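Alanine racemase, biosynthetic (PDB 6A2F) is a pyridoxal-phosphate-dependent enzyme of the alanine racemase family, pairing a TIM-barrel N-terminal domain with a strand-rich C-terminal domain. Local coordinates at residues S158-A163 with R189-S194; L98-A103 with V120-D125; Y17-R22 with G211-G216. All blocks are in the same frame, centred on the assembly; numbering follows the deposited sequence.

In the fold
Starting from the N terminus, helix 10-22 supplies the first half of interaction 3, whose partner, 211-216, follows only after strand 207-208. Everything between forms one long loop, and the other two contacts are nested in it. Interaction 2 closes first, joining the parallel neighbours 98-100 and 118-123 through a beta-alpha-beta unit. Interaction 1 then closes in series, without crossing it, where the chain beyond strand 151-157 meets strand 189-190 and its exit, in the same sheet. Ser158 OG reaches Leu124 O between interactions 1 and 2, and Ser194 OG reaches Gly211 N between 1 and 3, while interactions 2 and 3 do not touch. All three lie within the barrel domain.

Interaction 1: residues S158-A163 with R189-S194; sequences SHFACA and RSLANS
Leu191 lies against one face of the Phe160 ring, its CD1 methyl making a CH-pi contact 4.2 Å from the ring centroid and displaced toward the rim. The side chains cross at about a right angle, and Leu191 CG also packs 3.8 Å from Phe160 CE2. Asn193 OD1 stands at the edge of the same ring, near its plane. On the other branch of the Asn193 amide, ND2 approaches His159 CE1 at 3.5 Å, with the amide and imidazole planes turned 86° apart. CG of Asn193 sits between its backbone N and carbonyl carbon (chi1 54°), which leaves ND2 beside the imidazole and OD1 near Ala163 CB. A direct backbone bond, Ser158 N to Ser190 O at 3.2 Å, runs at the upstream end of the contact.

These residues sit where two adjacent parallel strands of the barrel, 151-157 and 189-190, give way to the loops that lead toward the active site, and beyond the Ser158-Ser190 bond the two segments are joined by side chains and water. One water accepts from Phe160 N (2.8 Å) and donates to Leu191 O (2.8 Å). A second accepts from Asn193 ND2 at 3.1 Å and from Ala163 N, and a weaker bond ties it to Phe160 O. A third, held weakly, bridges His159 NE2 and Asn193 ND2, leaving that ND2 with two water acceptors.

Farther out, Asn193 OD1 accepts from Ala196 N as the N-cap of helix 194-199, which fixes the amide's rotation, and Ser194 OG bonds the phosphate of the modified lysine at position 34. Arg209 NH2 holds both His159 ND1 and Ser158 O, while His159 NE2 is bonded to Tyr254 OH of the second subunit, placing this ring at the dimer interface near a bound D-lysine.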
loop_
_atom_site.group_PDB
_atom_site.type_symbol
_atom_site.label_atom_id
_atom_site.label_comp_id
_atom_site.label_asym_id
_atom_site.label_seq_id
_atom_site.Cartn_x
_atom_site.Cartn_y
_atom_site.Cartn_z
ATOM N N SER A 158 24.332 9.182 11.380
ATOM C CA SER A 158 23.957 7.854 11.844
ATOM C C SER A 158 22.490 7.867 12.254
ATOM O O SER A 158 21.875 8.932 12.345
ATOM C CB SER A 158 24.846 7.401 13.003
ATOM O OG SER A 158 24.887 5.988 13.082
ATOM N N HIS A 159 21.934 6.688 12.504
ATOM C CA HIS A 159 20.499 6.545 12.718
ATOM C C HIS A 159 20.212 5.511 13.814
ATOM O O HIS A 159 20.785 4.420 13.800
ATOM C CB HIS A 159 19.826 6.150 11.395
ATOM C CG HIS A 159 18.329 6.174 11.433
ATOM N ND1 HIS A 159 17.599 7.344 11.393
ATOM C CD2 HIS A 159 17.424 5.169 11.487
ATOM C CE1 HIS A 159 16.310 7.058 11.430
ATOM N NE2 HIS A 159 16.177 5.744 11.488
ATOM N N PHE A 160 19.334 5.870 14.755
ATOM C CA PHE A 160 18.969 5.011 15.892
ATOM C C PHE A 160 18.073 3.854 15.480
ATOM O O PHE A 160 17.290 3.982 14.541
ATOM C CB PHE A 160 18.220 5.813 16.959
ATOM C CG PHE A 160 19.090 6.722 17.782
ATOM C CD1 PHE A 160 20.099 6.209 18.593
ATOM C CD2 PHE A 160 18.867 8.098 17.782
ATOM C CE1 PHE A 160 20.882 7.049 19.369
ATOM C CE2 PHE A 160 19.647 8.943 18.558
ATOM C CZ PHE A 160 20.655 8.419 19.352
ATOM N N ALA A 161 18.168 2.739 16.201
ATOM C CA ALA A 161 17.301 1.576 15.953
ATOM C C ALA A 161 16.107 1.480 16.914
ATOM O O ALA A 161 15.098 0.846 16.597
ATOM C CB ALA A 161 18.115 0.286 15.993
ATOM N N CYS A 162 16.233 2.097 18.087
ATOM C CA CYS A 162 15.253 1.909 19.158
ATOM C C CYS A 162 14.947 3.189 19.931
ATOM O O CYS A 162 14.476 3.129 21.073
ATOM C CB CYS A 162 15.725 0.835 20.145
ATOM S SG CYS A 162 16.261 -0.730 19.425
ATOM N N ALA A 163 15.200 4.341 19.316
ATOM C CA ALA A 163 14.896 5.623 19.948
ATOM C C ALA A 163 13.404 5.778 20.282
ATOM O O ALA A 163 13.026 6.668 21.045
ATOM C CB ALA A 163 15.382 6.775 19.080
ATOM N N ARG A 189 26.945 17.432 11.834
ATOM C CA ARG A 189 26.670 16.146 12.456
ATOM C C ARG A 189 25.169 15.985 12.561
ATOM O O ARG A 189 24.465 16.920 12.951
ATOM C CB ARG A 189 27.304 16.052 13.846
ATOM C CG ARG A 189 28.739 16.548 13.935
ATOM C CD ARG A 189 29.178 16.651 15.385
ATOM N NE ARG A 189 29.673 17.990 15.704
ATOM C CZ ARG A 189 29.038 18.876 16.472
ATOM N NH1 ARG A 189 27.864 18.583 17.030
ATOM N NH2 ARG A 189 29.586 20.067 16.690
ATOM N N SER A 190 24.676 14.807 12.190
ATOM C CA SER A 190 23.246 14.524 12.238
ATOM C C SER A 190 22.997 13.120 12.760
ATOM O O SER A 190 23.568 12.153 12.247
ATOM C CB SER A 190 22.614 14.702 10.859
ATOM O OG SER A 190 21.216 14.525 10.922
ATOM N N LEU A 191 22.139 13.018 13.775
ATOM C CA LEU A 191 21.862 11.746 14.447
ATOM C C LEU A 191 20.375 11.532 14.776
ATOM O O LEU A 191 19.906 10.394 14.826
ATOM C CB LEU A 191 22.717 11.636 15.717
ATOM C CG LEU A 191 22.604 10.446 16.681
ATOM C CD1 LEU A 191 22.828 9.108 15.991
ATOM C CD2 LEU A 191 23.590 10.634 17.822
ATOM N N ALA A 192 19.642 12.626 14.973
ATOM C CA ALA A 192 18.287 12.570 15.534
ATOM C C ALA A 192 17.152 12.411 14.517
ATOM O O ALA A 192 16.921 13.300 13.686
ATOM C CB ALA A 192 18.037 13.798 16.403
ATOM N N ASN A 193 16.442 11.283 14.604
ATOM C CA ASN A 193 15.124 11.130 13.963
ATOM C C ASN A 193 14.037 11.783 14.844
ATOM O O ASN A 193 14.360 12.411 15.855
ATOM C CB ASN A 193 14.808 9.653 13.662
ATOM C CG ASN A 193 14.926 8.746 14.887
ATOM O OD1 ASN A 193 15.022 9.209 16.028
ATOM N ND2 ASN A 193 14.913 7.440 14.648
ATOM N N SER A 194 12.765 11.634 14.469
ATOM C CA SER A 194 11.659 12.249 15.219
ATOM C C SER A 194 11.700 11.848 16.688
ATOM O O SER A 194 11.640 12.703 17.580
ATOM C CB SER A 194 10.304 11.870 14.619
ATOM O OG SER A 194 10.148 12.382 13.308
HETATM O O HOH W 1 13.116 6.341 12.495
HETATM O O HOH W 2 14.975 4.798 16.203
HETATM O O HOH W 3 18.152 8.363 14.190
#

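Interaction 2: residues L98-A103 with V120-D125; sequences LVIQGA and VWLKLD
Gln101 and Lys123 run alongside each other, pointing the same way, with Gln101 CG packed 3.7 Å from Lys123 CD. The lysine starts with CG anti to the backbone N (chi1 -173°) and bends at chi3, a course that also brings its CE to 3.9 Å from Val99 CG1. Val99 and Trp121 are set obliquely on the same face of the sheet as a directly paired couple, and Val99 CG2 meets Trp121 CB. The indole is turned so that its edge, in plane, faces Leu98 O, with CD1 3.6 Å from that oxygen.

On the opposite face, Ile100 spans two residues of the other strand. Its CD1 reaches back to Val120 CG1 at 3.8 Å, whereas its CB is touched by the CD2 branch of Leu122. Beneath these side chains the strands are joined in parallel register, pairing Leu98 with Val120, Val99 with Trp121 and Ile100 with Leu122. Three backbone bonds join them, with the donor alternating between the two strands: Trp121 N to Leu98 O (2.7 Å), Ile100 N to Trp121 O (3.0 Å) and Lys123 N to Ile100 O (2.9 Å).

This is the pairing within a beta-alpha-beta unit of the TIM barrel, with helix 103-112 making the crossover. Lys123 NZ bonds Leu79 O and a malonate ion, probably from the crystallisation liquor, and Trp121 NE1 bonds Asp97 OD2. Strand 151-157 flanks 118-123 on its other side; Ile100 and Leu122 pack under helix 135-145, while Val99 and Trp121 face strand 75-78.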
loop_
_atom_site.group_PDB
_atom_site.type_symbol
_atom_site.label_atom_id
_atom_site.label_comp_id
_atom_site.label_asym_id
_atom_site.label_seq_id
_atom_site.Cartn_x
_atom_site.Cartn_y
_atom_site.Cartn_z
ATOM N N LEU A 98 25.306 14.379 -0.802
ATOM C CA LEU A 98 25.498 12.953 -0.979
ATOM C C LEU A 98 25.751 12.251 0.347
ATOM O O LEU A 98 26.266 12.852 1.295
ATOM C CB LEU A 98 26.646 12.676 -1.951
ATOM C CG LEU A 98 26.562 13.304 -3.347
ATOM C CD1 LEU A 98 27.794 12.926 -4.152
ATOM C CD2 LEU A 98 25.286 12.903 -4.077
ATOM N N VAL A 99 25.355 10.982 0.399
ATOM C CA VAL A 99 25.710 10.083 1.481
ATOM C C VAL A 99 26.633 8.990 0.934
ATOM O O VAL A 99 26.416 8.475 -0.170
ATOM C CB VAL A 99 24.452 9.476 2.157
ATOM C CG1 VAL A 99 24.763 8.154 2.840
ATOM C CG2 VAL A 99 23.861 10.451 3.163
ATOM N N ILE A 100 27.677 8.671 1.700
ATOM C CA ILE A 100 28.506 7.489 1.448
ATOM C C ILE A 100 28.419 6.521 2.640
ATOM O O ILE A 100 28.766 6.882 3.764
ATOM C CB ILE A 100 29.971 7.860 1.120
ATOM C CG1 ILE A 100 30.036 8.692 -0.165
ATOM C CG2 ILE A 100 30.820 6.603 0.981
ATOM C CD1 ILE A 100 31.377 9.342 -0.428
ATOM N N GLN A 101 27.948 5.302 2.367
ATOM C CA GLN A 101 27.652 4.281 3.387
ATOM C C GLN A 101 28.557 3.071 3.305
ATOM O O GLN A 101 28.714 2.354 4.289
ATOM C CB GLN A 101 26.246 3.727 3.197
ATOM C CG GLN A 101 25.137 4.742 3.244
ATOM C CD GLN A 101 23.884 4.255 2.550
ATOM O OE1 GLN A 101 23.926 3.368 1.693
ATOM N NE2 GLN A 101 22.756 4.844 2.910
ATOM N N GLY A 102 29.096 2.807 2.118
ATOM C CA GLY A 102 29.838 1.580 1.865
ATOM C C GLY A 102 31.024 1.802 0.955
ATOM O O GLY A 102 31.139 2.850 0.316
ATOM N N ALA A 103 31.909 0.808 0.908
ATOM C CA ALA A 103 33.125 0.882 0.100
ATOM C C ALA A 103 32.782 1.029 -1.388
ATOM O O ALA A 103 33.348 1.886 -2.080
ATOM C CB ALA A 103 34.006 -0.339 0.346
ATOM N N VAL A 120 29.130 16.048 1.432
ATOM C CA VAL A 120 29.214 14.606 1.605
ATOM C C VAL A 120 28.968 14.263 3.073
ATOM O O VAL A 120 29.628 14.804 3.966
ATOM C CB VAL A 120 30.590 14.062 1.149
ATOM C CG1 VAL A 120 30.719 12.579 1.464
ATOM C CG2 VAL A 120 30.803 14.303 -0.341
ATOM N N TRP A 121 27.997 13.383 3.309
ATOM C CA TRP A 121 27.695 12.874 4.642
ATOM C C TRP A 121 28.137 11.418 4.712
ATOM O O TRP A 121 27.614 10.563 3.989
ATOM C CB TRP A 121 26.193 12.967 4.931
ATOM C CG TRP A 121 25.639 14.368 4.944
ATOM C CD1 TRP A 121 25.432 15.182 3.864
ATOM C CD2 TRP A 121 25.208 15.111 6.095
ATOM N NE1 TRP A 121 24.907 16.386 4.270
ATOM C CE2 TRP A 121 24.753 16.370 5.632
ATOM C CE3 TRP A 121 25.162 14.838 7.470
ATOM C CZ2 TRP A 121 24.264 17.358 6.501
ATOM C CZ3 TRP A 121 24.675 15.825 8.335
ATOM C CH2 TRP A 121 24.227 17.063 7.843
ATOM N N LEU A 122 29.119 11.145 5.566
ATOM C CA LEU A 122 29.600 9.790 5.785
ATOM C C LEU A 122 28.695 9.123 6.798
ATOM O O LEU A 122 28.449 9.672 7.875
ATOM C CB LEU A 122 31.047 9.795 6.299
ATOM C CG LEU A 122 32.185 10.156 5.344
ATOM C CD1 LEU A 122 33.495 10.284 6.105
ATOM C CD2 LEU A 122 32.313 9.117 4.240
ATOM N N LYS A 123 28.196 7.941 6.451
ATOM C CA LYS A 123 27.262 7.242 7.318
ATOM C C LYS A 123 27.942 6.219 8.205
ATOM O O LYS A 123 28.562 5.270 7.726
ATOM C CB LYS A 123 26.130 6.590 6.520
ATOM C CG LYS A 123 25.039 5.995 7.406
ATOM C CD LYS A 123 23.842 5.511 6.611
ATOM C CE LYS A 123 23.060 6.670 6.015
ATOM N NZ LYS A 123 21.890 6.167 5.247
ATOM N N LEU A 124 27.807 6.431 9.505
ATOM C CA LEU A 124 28.241 5.473 10.502
ATOM C C LEU A 124 27.135 4.462 10.771
ATOM O O LEU A 124 25.978 4.833 11.001
ATOM C CB LEU A 124 28.601 6.199 11.803
ATOM C CG LEU A 124 28.856 5.354 13.054
ATOM C CD1 LEU A 124 30.173 4.594 12.947
ATOM C CD2 LEU A 124 28.833 6.238 14.288
ATOM N N ASP A 125 27.512 3.195 10.847
ATOM C CA ASP A 125 26.575 2.174 11.246
ATOM C C ASP A 125 26.887 2.060 12.731
ATOM O O ASP A 125 27.939 1.567 13.111
ATOM C CB ASP A 125 26.856 0.855 10.539
ATOM C CG ASP A 125 26.033 -0.293 11.094
ATOM O OD1 ASP A 125 25.095 -0.047 11.865
ATOM O OD2 ASP A 125 26.331 -1.449 10.755
#

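Interaction 3: residues Y17-R22 with G211-G216; sequences YALAKR and GIMLYG
Every direct contact here is apolar, and Leu214 and Met213 provide all of them from the second segment. Leu214 works through one branch: its CD1 methyl lies 3.8 Å from Tyr17 CA and 3.9 Å from Tyr17 CD1, meeting the phenol ring at its edge, near the ring plane. The two side chains run alongside each other in the same direction. Tyr17 has CG anti to the backbone N (chi1 -178°), an orientation that carries its ring past the leucine. The same methyl is a more distant neighbour of Ala20 CB, at 4.5 Å.

Met213 touches the helix with its terminal methyl and sulfur. Its CE touches both Leu19 CD2 and Ala20 CB, 3.8 Å from each, and SD lies 3.9 Å from Ala20 CB. A bend at the last torsion (chi3 -74°) turns CE aside from the otherwise extended outer chain, toward the helix.

No hydrogen bond links the two segments; each has its own helical backbone bonds, and one residue before 17-22 Asn16 ND2 of the same helix bonds Leu214 O. Lys21 N returns to Tyr17 O in the helix, and Leu214 N to Gly211 O at the start of the short 3-10 segment 212-215. This region is part of the phosphate site: Gly211 N and Ile212 N bond the phosphate of the modified lysine at position 34, while the side chains of Met213 and Leu214 meet the helix.

Tyr17 OH bonds Ala29 O and Asp54 N, orienting the ring beside strand 28-32. Within the TIM-barrel domain, the contact therefore joins helix 10-22, which precedes strand 28-32, to the 3-10 segment following its neighbour 207-208; Leu214 also rests on Ala31, and helix 194-199 packs on Leu19 and Met213.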
loop_
_atom_site.group_PDB
_atom_site.type_symbol
_atom_site.label_atom_id
_atom_site.label_comp_id
_atom_site.label_asym_id
_atom_site.label_seq_id
_atom_site.Cartn_x
_atom_site.Cartn_y
_atom_site.Cartn_z
ATOM N N TYR A 17 6.502 20.965 12.130
ATOM C CA TYR A 17 7.882 21.281 11.769
ATOM C C TYR A 17 8.504 22.327 12.700
ATOM O O TYR A 17 9.649 22.175 13.127
ATOM C CB TYR A 17 7.994 21.732 10.310
ATOM C CG TYR A 17 9.423 22.019 9.915
ATOM C CD1 TYR A 17 10.319 20.979 9.666
ATOM C CD2 TYR A 17 9.891 23.329 9.821
ATOM C CE1 TYR A 17 11.635 21.230 9.326
ATOM C CE2 TYR A 17 11.207 23.590 9.476
ATOM C CZ TYR A 17 12.076 22.537 9.232
ATOM O OH TYR A 17 13.388 22.784 8.888
ATOM N N ALA A 18 7.748 23.384 13.003
ATOM C CA ALA A 18 8.207 24.439 13.903
ATOM C C ALA A 18 8.407 23.893 15.317
ATOM O O ALA A 18 9.302 24.332 16.043
ATOM C CB ALA A 18 7.222 25.596 13.912
ATOM N N LEU A 19 7.561 22.935 15.694
ATOM C CA LEU A 19 7.678 22.245 16.970
ATOM C C LEU A 19 8.977 21.433 17.034
ATOM O O LEU A 19 9.630 21.376 18.079
ATOM C CB LEU A 19 6.459 21.342 17.191
ATOM C CG LEU A 19 6.217 20.753 18.586
ATOM C CD1 LEU A 19 4.726 20.566 18.818
ATOM C CD2 LEU A 19 6.960 19.440 18.791
ATOM N N ALA A 20 9.340 20.806 15.916
ATOM C CA ALA A 20 10.589 20.053 15.824
ATOM C C ALA A 20 11.790 20.987 15.939
ATOM O O ALA A 20 12.763 20.671 16.623
ATOM C CB ALA A 20 10.647 19.261 14.525
ATOM N N LYS A 21 11.711 22.137 15.276
ATOM C CA LYS A 21 12.779 23.132 15.332
ATOM C C LYS A 21 12.968 23.711 16.738
ATOM O O LYS A 21 14.096 23.976 17.158
ATOM C CB LYS A 21 12.550 24.236 14.303
ATOM C CG LYS A 21 13.103 23.893 12.924
ATOM C CD LYS A 21 13.024 25.072 11.959
ATOM C CE LYS A 21 13.942 26.230 12.338
ATOM N NZ LYS A 21 15.368 25.821 12.459
ATOM N N ARG A 22 11.862 23.860 17.465
ATOM C CA ARG A 22 11.865 24.404 18.828
ATOM C C ARG A 22 12.561 23.481 19.847
ATOM O O ARG A 22 13.013 23.942 20.900
ATOM C CB ARG A 22 10.429 24.751 19.259
ATOM C CG ARG A 22 10.273 25.385 20.635
ATOM C CD ARG A 22 10.769 26.826 20.702
ATOM N NE ARG A 22 10.342 27.458 21.954
ATOM C CZ ARG A 22 10.493 28.747 22.260
ATOM N NH1 ARG A 22 11.074 29.585 21.411
ATOM N NH2 ARG A 22 10.055 29.201 23.428
ATOM N N GLY A 211 10.880 13.169 10.501
ATOM C CA GLY A 211 9.977 12.654 9.484
ATOM C C GLY A 211 8.562 12.528 10.021
ATOM O O GLY A 211 7.767 13.464 9.928
ATOM N N ILE A 212 8.262 11.369 10.606
ATOM C CA ILE A 212 6.905 11.020 11.040
ATOM C C ILE A 212 6.216 12.087 11.908
ATOM O O ILE A 212 5.012 12.333 11.750
ATOM C CB ILE A 212 6.869 9.619 11.714
ATOM C CG1 ILE A 212 5.429 9.102 11.878
ATOM C CG2 ILE A 212 7.617 9.617 13.041
ATOM C CD1 ILE A 212 4.760 8.659 10.591
ATOM N N MET A 213 6.977 12.736 12.793
ATOM C CA MET A 213 6.412 13.751 13.690
ATOM C C MET A 213 5.847 14.952 12.932
ATOM O O MET A 213 4.921 15.617 13.410
ATOM C CB MET A 213 7.425 14.200 14.752
ATOM C CG MET A 213 8.498 15.163 14.265
ATOM S SD MET A 213 9.612 15.686 15.587
ATOM C CE MET A 213 8.566 16.808 16.512
ATOM N N LEU A 214 6.398 15.210 11.747
ATOM C CA LEU A 214 5.926 16.280 10.877
ATOM C C LEU A 214 4.473 16.083 10.473
ATOM O O LEU A 214 3.762 17.049 10.204
ATOM C CB LEU A 214 6.804 16.378 9.628
ATOM C CG LEU A 214 7.940 17.409 9.545
ATOM C CD1 LEU A 214 8.633 17.665 10.876
ATOM C CD2 LEU A 214 8.943 16.995 8.480
ATOM N N TYR A 215 4.032 14.831 10.454
ATOM C CA TYR A 215 2.712 14.493 9.930
ATOM C C TYR A 215 1.688 14.209 11.037
ATOM O O TYR A 215 0.559 13.793 10.769
ATOM C CB TYR A 215 2.829 13.347 8.911
ATOM C CG TYR A 215 3.918 13.595 7.880
ATOM C CD1 TYR A 215 3.684 14.403 6.765
ATOM C CD2 TYR A 215 5.192 13.047 8.039
ATOM C CE1 TYR A 215 4.680 14.647 5.832
ATOM C CE2 TYR A 215 6.197 13.285 7.113
ATOM C CZ TYR A 215 5.938 14.084 6.011
ATOM O OH TYR A 215 6.938 14.314 5.084
ATOM N N GLY A 216 2.092 14.465 12.279
ATOM C CA GLY A 216 1.199 14.342 13.426
ATOM C C GLY A 216 0.955 12.910 13.847
ATOM O O GLY A 216 -0.105 12.579 14.389
#